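Side-chain contacts in DUF1955 domain-containing protein (Sulfolobus tokodaii, PDB 1WY6), which is of unknown function but folds as an archaeal helical repeat protein, a mostly helical chain without strands and with three disulfide bonds: residues V61-G66 with L90-N95; I100-G105 with A132-R137. All blocks are in the same frame, centred on the assembly; numbering follows the deposited sequence.

Contact 1 (V61-G66 with L90-N95); sequences VLDKIG and LNEHVN
The imidazole of His93, buried in the first turn of helix 92-103, reaches across to the surface carboxylate of Asp63, and its NE2-H donates a short hydrogen bond of 2.6 Å to Asp63 OD2. In this helical repeat protein the bond joins helix 55-65 to helix 92-103. It is a His-carboxylate pair with a skewed approach: the acceptor lies close to the imidazole plane, yet the N-H arrives 41° out of the carboxylate plane, and the N-H...O angle is 158°. Leu62, one residue earlier than Asp63, covers one face of the ring. Its CB sits over the middle of that face, 3.6 Å from the centroid of the His93 ring, in a CH-pi contact, while its CD1 extends back along the histidine to 3.7 Å from His93 CG. The first torsion of His93 (chi1 -58°) sets CG beside the backbone N, sending the ring toward helix 55-65. The opposite ring face is met near its rim by CG of Glu92, so the imidazole is flanked above and below and bonded at its edge. The Glu92 carboxylate also comes near the acceptor, with OE1 4.3 Å from Asp63 OD2, a like-charge approach that the histidine N-H probably eases. Asn91 and Val94 also pack on Phe59 of helix 55-65, and Leu62 on Leu50 of helix 44-52. At the N-cap of the histidine's helix, Asn91 OD1 accepts a 2.7 Å bond from Val94 N.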
loop_
_atom_site.group_PDB
_atom_site.type_symbol
_atom_site.label_atom_id
_atom_site.label_comp_id
_atom_site.label_asym_id
_atom_site.label_seq_id
_atom_site.Cartn_x
_atom_site.Cartn_y
_atom_site.Cartn_z
ATOM N N VAL A 61 9.009 5.205 6.371
ATOM C CA VAL A 61 9.932 4.090 6.226
ATOM C C VAL A 61 10.139 3.774 4.753
ATOM O O VAL A 61 11.276 3.674 4.297
ATOM C CB VAL A 61 9.407 2.823 6.918
ATOM C CG1 VAL A 61 10.332 1.655 6.609
ATOM C CG2 VAL A 61 9.315 3.051 8.427
ATOM N N LEU A 62 9.042 3.621 4.013
ATOM C CA LEU A 62 9.114 3.309 2.589
ATOM C C LEU A 62 9.883 4.358 1.786
ATOM O O LEU A 62 10.623 4.015 0.864
ATOM C CB LEU A 62 7.707 3.141 2.004
ATOM C CG LEU A 62 6.969 1.863 2.398
ATOM C CD1 LEU A 62 5.580 1.864 1.782
ATOM C CD2 LEU A 62 7.768 0.651 1.923
ATOM N N ASP A 63 9.700 5.630 2.133
ATOM C CA ASP A 63 10.395 6.726 1.458
ATOM C C ASP A 63 11.912 6.581 1.621
ATOM O O ASP A 63 12.687 6.952 0.748
ATOM C CB ASP A 63 9.976 8.069 2.059
ATOM C CG ASP A 63 8.625 8.550 1.559
ATOM O OD1 ASP A 63 8.073 9.466 2.197
ATOM O OD2 ASP A 63 8.120 8.038 0.538
ATOM N N LYS A 64 12.336 6.038 2.751
ATOM C CA LYS A 64 13.766 5.904 2.999
ATOM C C LYS A 64 14.384 4.610 2.509
ATOM O O LYS A 64 15.463 4.624 1.920
ATOM C CB LYS A 64 14.052 6.063 4.489
ATOM C CG LYS A 64 14.037 7.504 4.975
ATOM C CD LYS A 64 14.158 7.564 6.485
ATOM C CE LYS A 64 14.584 8.945 6.955
ATOM N NZ LYS A 64 13.809 10.020 6.289
ATOM N N ILE A 65 13.693 3.497 2.719
ATOM C CA ILE A 65 14.262 2.212 2.336
ATOM C C ILE A 65 13.469 1.343 1.362
ATOM O O ILE A 65 13.899 0.246 1.022
ATOM C CB ILE A 65 14.558 1.391 3.603
ATOM C CG1 ILE A 65 13.252 1.072 4.341
ATOM C CG2 ILE A 65 15.473 2.194 4.527
ATOM C CD1 ILE A 65 13.447 0.258 5.609
ATOM N N GLY A 66 12.324 1.828 0.906
ATOM C CA GLY A 66 11.527 1.042 -0.016
ATOM C C GLY A 66 12.306 0.551 -1.224
ATOM O O GLY A 66 12.179 -0.603 -1.629
ATOM N N LEU A 90 -3.422 9.290 -0.719
ATOM C CA LEU A 90 -2.979 8.519 -1.864
ATOM C C LEU A 90 -1.550 8.985 -2.137
ATOM O O LEU A 90 -1.258 10.177 -2.038
ATOM C CB LEU A 90 -3.878 8.821 -3.062
ATOM C CG LEU A 90 -3.648 8.066 -4.369
ATOM C CD1 LEU A 90 -3.745 6.571 -4.126
ATOM C CD2 LEU A 90 -4.682 8.508 -5.395
ATOM N N ASN A 91 -0.660 8.049 -2.452
ATOM C CA ASN A 91 0.732 8.381 -2.742
ATOM C C ASN A 91 1.326 7.297 -3.638
ATOM O O ASN A 91 0.669 6.294 -3.917
ATOM C CB ASN A 91 1.540 8.488 -1.447
ATOM C CG ASN A 91 1.556 7.197 -0.675
ATOM O OD1 ASN A 91 1.823 6.138 -1.239
ATOM N ND2 ASN A 91 1.272 7.269 0.622
ATOM N N GLU A 92 2.569 7.488 -4.072
ATOM C CA GLU A 92 3.210 6.528 -4.962
ATOM C C GLU A 92 3.291 5.113 -4.391
ATOM O O GLU A 92 3.224 4.143 -5.148
ATOM C CB GLU A 92 4.616 7.004 -5.340
ATOM C CG GLU A 92 5.585 7.027 -4.177
ATOM C CD GLU A 92 6.988 7.433 -4.588
ATOM O OE1 GLU A 92 7.859 7.527 -3.694
ATOM O OE2 GLU A 92 7.219 7.656 -5.801
ATOM N N HIS A 93 3.452 4.997 -3.073
ATOM C CA HIS A 93 3.531 3.692 -2.428
ATOM C C HIS A 93 2.188 2.995 -2.572
ATOM O O HIS A 93 2.127 1.834 -2.970
ATOM C CB HIS A 93 3.895 3.833 -0.940
ATOM C CG HIS A 93 5.189 4.548 -0.703
ATOM N ND1 HIS A 93 6.348 4.228 -1.375
ATOM C CD2 HIS A 93 5.500 5.589 0.106
ATOM C CE1 HIS A 93 7.317 5.042 -0.995
ATOM N NE2 HIS A 93 6.828 5.877 -0.096
ATOM N N VAL A 94 1.115 3.710 -2.256
ATOM C CA VAL A 94 -0.223 3.146 -2.372
ATOM C C VAL A 94 -0.523 2.708 -3.799
ATOM O O VAL A 94 -1.016 1.609 -4.016
ATOM C CB VAL A 94 -1.319 4.149 -1.947
ATOM C CG1 VAL A 94 -2.701 3.527 -2.179
ATOM C CG2 VAL A 94 -1.145 4.523 -0.480
ATOM N N ASN A 95 -0.224 3.566 -4.771
ATOM C CA ASN A 95 -0.492 3.234 -6.167
ATOM C C ASN A 95 0.298 2.015 -6.624
ATOM O O ASN A 95 -0.270 1.103 -7.225
ATOM C CB ASN A 95 -0.193 4.428 -7.082
ATOM C CG ASN A 95 -1.157 5.582 -6.872
ATOM O OD1 ASN A 95 -2.329 5.372 -6.550
ATOM N ND2 ASN A 95 -0.678 6.806 -7.074
#

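Contact 2 (I100-G105 with A132-R137); sequences ILVIQG and ANALRR
Arg137 N is shared by two carbonyl oxygens of its own helix, 3.3 Å from Asn133 O and, more weakly, 3.0 Å from Ala134 O, and the side chain rooted there spreads over Val102 of the neighbouring helix. No hydrogen bond spans the two segments; the contact is made by a flat cationic group lying on a small aliphatic one. Val102 CG1 stands over the centre of one guanidinium face, 3.6 Å from Arg137 CZ. The two side chains cross at about a right angle, and the bend at chi3 (63°) brings the guanidinium face over CG1. Here helices 92-103 and 125-137 of the helical repeat array lie side by side, with helix 107-117 packed against both through Leu110, which meets Val102 and Leu135. With chi1 at 180°, the valine holds CG1 opposite its N, where it meets the guanidinium, and CG2 beside N, 4.1 Å from Ala134 CB. Cutting Val102 back to an alanine removes both branches, which would probably leave the guanidinium with thinner aliphatic cover, freer to turn, and open a gap beside Ala134. Arg137 NH1 has a further, long and weak ion-pair partner in Asp99. Beyond the valine the chain turns off at Gly105, whose positive phi (70°) accompanies a Schellman motif; one of its bonds runs from Gly105 N to Val102 O at 2.9 Å.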
loop_
_atom_site.group_PDB
_atom_site.type_symbol
_atom_site.label_atom_id
_atom_site.label_comp_id
_atom_site.label_asym_id
_atom_site.label_seq_id
_atom_site.Cartn_x
_atom_site.Cartn_y
_atom_site.Cartn_z
ATOM N N ILE A 100 0.591 -3.700 -8.118
ATOM C CA ILE A 100 1.115 -5.032 -7.823
ATOM C C ILE A 100 -0.010 -5.987 -7.423
ATOM O O ILE A 100 0.002 -7.157 -7.805
ATOM C CB ILE A 100 2.183 -4.975 -6.711
ATOM C CG1 ILE A 100 3.440 -4.279 -7.250
ATOM C CG2 ILE A 100 2.523 -6.369 -6.239
ATOM C CD1 ILE A 100 4.419 -3.858 -6.177
ATOM N N LEU A 101 -0.985 -5.497 -6.660
ATOM C CA LEU A 101 -2.105 -6.348 -6.265
ATOM C C LEU A 101 -2.864 -6.815 -7.507
ATOM O O LEU A 101 -3.245 -7.975 -7.602
ATOM C CB LEU A 101 -3.059 -5.605 -5.325
ATOM C CG LEU A 101 -2.539 -5.319 -3.913
ATOM C CD1 LEU A 101 -3.587 -4.574 -3.121
ATOM C CD2 LEU A 101 -2.170 -6.623 -3.222
ATOM N N VAL A 102 -3.070 -5.913 -8.465
ATOM C CA VAL A 102 -3.768 -6.269 -9.699
ATOM C C VAL A 102 -2.981 -7.335 -10.458
ATOM O O VAL A 102 -3.538 -8.333 -10.922
ATOM C CB VAL A 102 -3.931 -5.046 -10.638
ATOM C CG1 VAL A 102 -4.660 -5.469 -11.908
ATOM C CG2 VAL A 102 -4.707 -3.932 -9.938
ATOM N N ILE A 103 -1.675 -7.108 -10.571
ATOM C CA ILE A 103 -0.766 -7.994 -11.284
ATOM C C ILE A 103 -0.622 -9.355 -10.614
ATOM O O ILE A 103 -0.285 -10.349 -11.264
ATOM C CB ILE A 103 0.621 -7.327 -11.407
ATOM C CG1 ILE A 103 0.499 -6.058 -12.245
ATOM C CG2 ILE A 103 1.618 -8.271 -12.034
ATOM C CD1 ILE A 103 1.817 -5.275 -12.362
ATOM N N GLN A 104 -0.863 -9.394 -9.309
ATOM C CA GLN A 104 -0.786 -10.638 -8.560
ATOM C C GLN A 104 -2.137 -11.335 -8.672
ATOM O O GLN A 104 -2.293 -12.487 -8.278
ATOM C CB GLN A 104 -0.464 -10.355 -7.093
ATOM C CG GLN A 104 0.992 -10.007 -6.829
ATOM C CD GLN A 104 1.236 -9.577 -5.393
ATOM O OE1 GLN A 104 2.378 -9.459 -4.952
ATOM N NE2 GLN A 104 0.158 -9.328 -4.658
ATOM N N GLY A 105 -3.109 -10.615 -9.227
ATOM C CA GLY A 105 -4.443 -11.159 -9.387
ATOM C C GLY A 105 -5.156 -11.309 -8.057
ATOM O O GLY A 105 -6.023 -12.175 -7.908
ATOM N N ALA A 132 -11.421 2.035 -7.496
ATOM C CA ALA A 132 -12.415 1.720 -8.518
ATOM C C ALA A 132 -11.743 1.234 -9.796
ATOM O O ALA A 132 -12.110 0.203 -10.361
ATOM C CB ALA A 132 -13.264 2.957 -8.821
ATOM N N ASN A 133 -10.755 1.997 -10.248
ATOM C CA ASN A 133 -10.030 1.665 -11.457
ATOM C C ASN A 133 -9.176 0.400 -11.306
ATOM O O ASN A 133 -8.989 -0.342 -12.270
ATOM C CB ASN A 133 -9.193 2.878 -11.883
ATOM C CG ASN A 133 -10.059 4.011 -12.441
ATOM O OD1 ASN A 133 -9.598 5.137 -12.620
ATOM N ND2 ASN A 133 -11.316 3.705 -12.723
ATOM N N ALA A 134 -8.668 0.142 -10.101
ATOM C CA ALA A 134 -7.884 -1.070 -9.880
ATOM C C ALA A 134 -8.867 -2.251 -9.926
ATOM O O ALA A 134 -8.582 -3.301 -10.508
ATOM C CB ALA A 134 -7.189 -1.019 -8.525
ATOM N N LEU A 135 -10.031 -2.067 -9.313
ATOM C CA LEU A 135 -11.039 -3.116 -9.299
ATOM C C LEU A 135 -11.475 -3.470 -10.717
ATOM O O LEU A 135 -11.549 -4.642 -11.078
ATOM C CB LEU A 135 -12.257 -2.677 -8.471
ATOM C CG LEU A 135 -12.077 -2.751 -6.950
ATOM C CD1 LEU A 135 -13.208 -2.008 -6.245
ATOM C CD2 LEU A 135 -12.031 -4.222 -6.512
ATOM N N ARG A 136 -11.754 -2.455 -11.525
ATOM C CA ARG A 136 -12.188 -2.694 -12.888
ATOM C C ARG A 136 -11.123 -3.525 -13.609
ATOM O O ARG A 136 -11.443 -4.326 -14.492
ATOM C CB ARG A 136 -12.434 -1.355 -13.591
ATOM C CG ARG A 136 -13.352 -1.439 -14.790
ATOM C CD ARG A 136 -13.873 -0.062 -15.159
ATOM N NE ARG A 136 -14.965 0.362 -14.285
ATOM C CZ ARG A 136 -15.224 1.625 -13.959
ATOM N NH1 ARG A 136 -16.244 1.912 -13.164
ATOM N NH2 ARG A 136 -14.452 2.602 -14.406
ATOM N N ARG A 137 -9.861 -3.356 -13.209
ATOM C CA ARG A 137 -8.757 -4.104 -13.809
ATOM C C ARG A 137 -8.763 -5.588 -13.428
ATOM O O ARG A 137 -8.109 -6.393 -14.086
ATOM C CB ARG A 137 -7.402 -3.492 -13.423
ATOM C CG ARG A 137 -7.056 -2.179 -14.123
ATOM C CD ARG A 137 -5.625 -1.746 -13.799
ATOM N NE ARG A 137 -4.636 -2.710 -14.287
ATOM C CZ ARG A 137 -3.368 -2.771 -13.879
ATOM N NH1 ARG A 137 -2.916 -1.920 -12.962
ATOM N NH2 ARG A 137 -2.550 -3.693 -14.382
#

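From the N terminus, contact 1 opens on helix 55-65 and closes, after 23 intervening residues, at the start of helix 92-103, enclosing helix 78-86, which the Cys55-Cys83 disulfide also fastens to helix 55-65. Contact 2 opens near the far end of that same helix 92-103 and closes on helix 125-137 after a 26-residue excursion containing helix 107-117. The two loops therefore follow in series, neither nesting nor crossing. Their centres are 18 Å apart and their nearest atoms about 5 Å, without touching. Helix 92-103 is the shared element: its beginning is tied to helix 55-65 and its end to helix 125-137, so three helices separated in sequence by helices 78-86 and 107-117 are tied together through it.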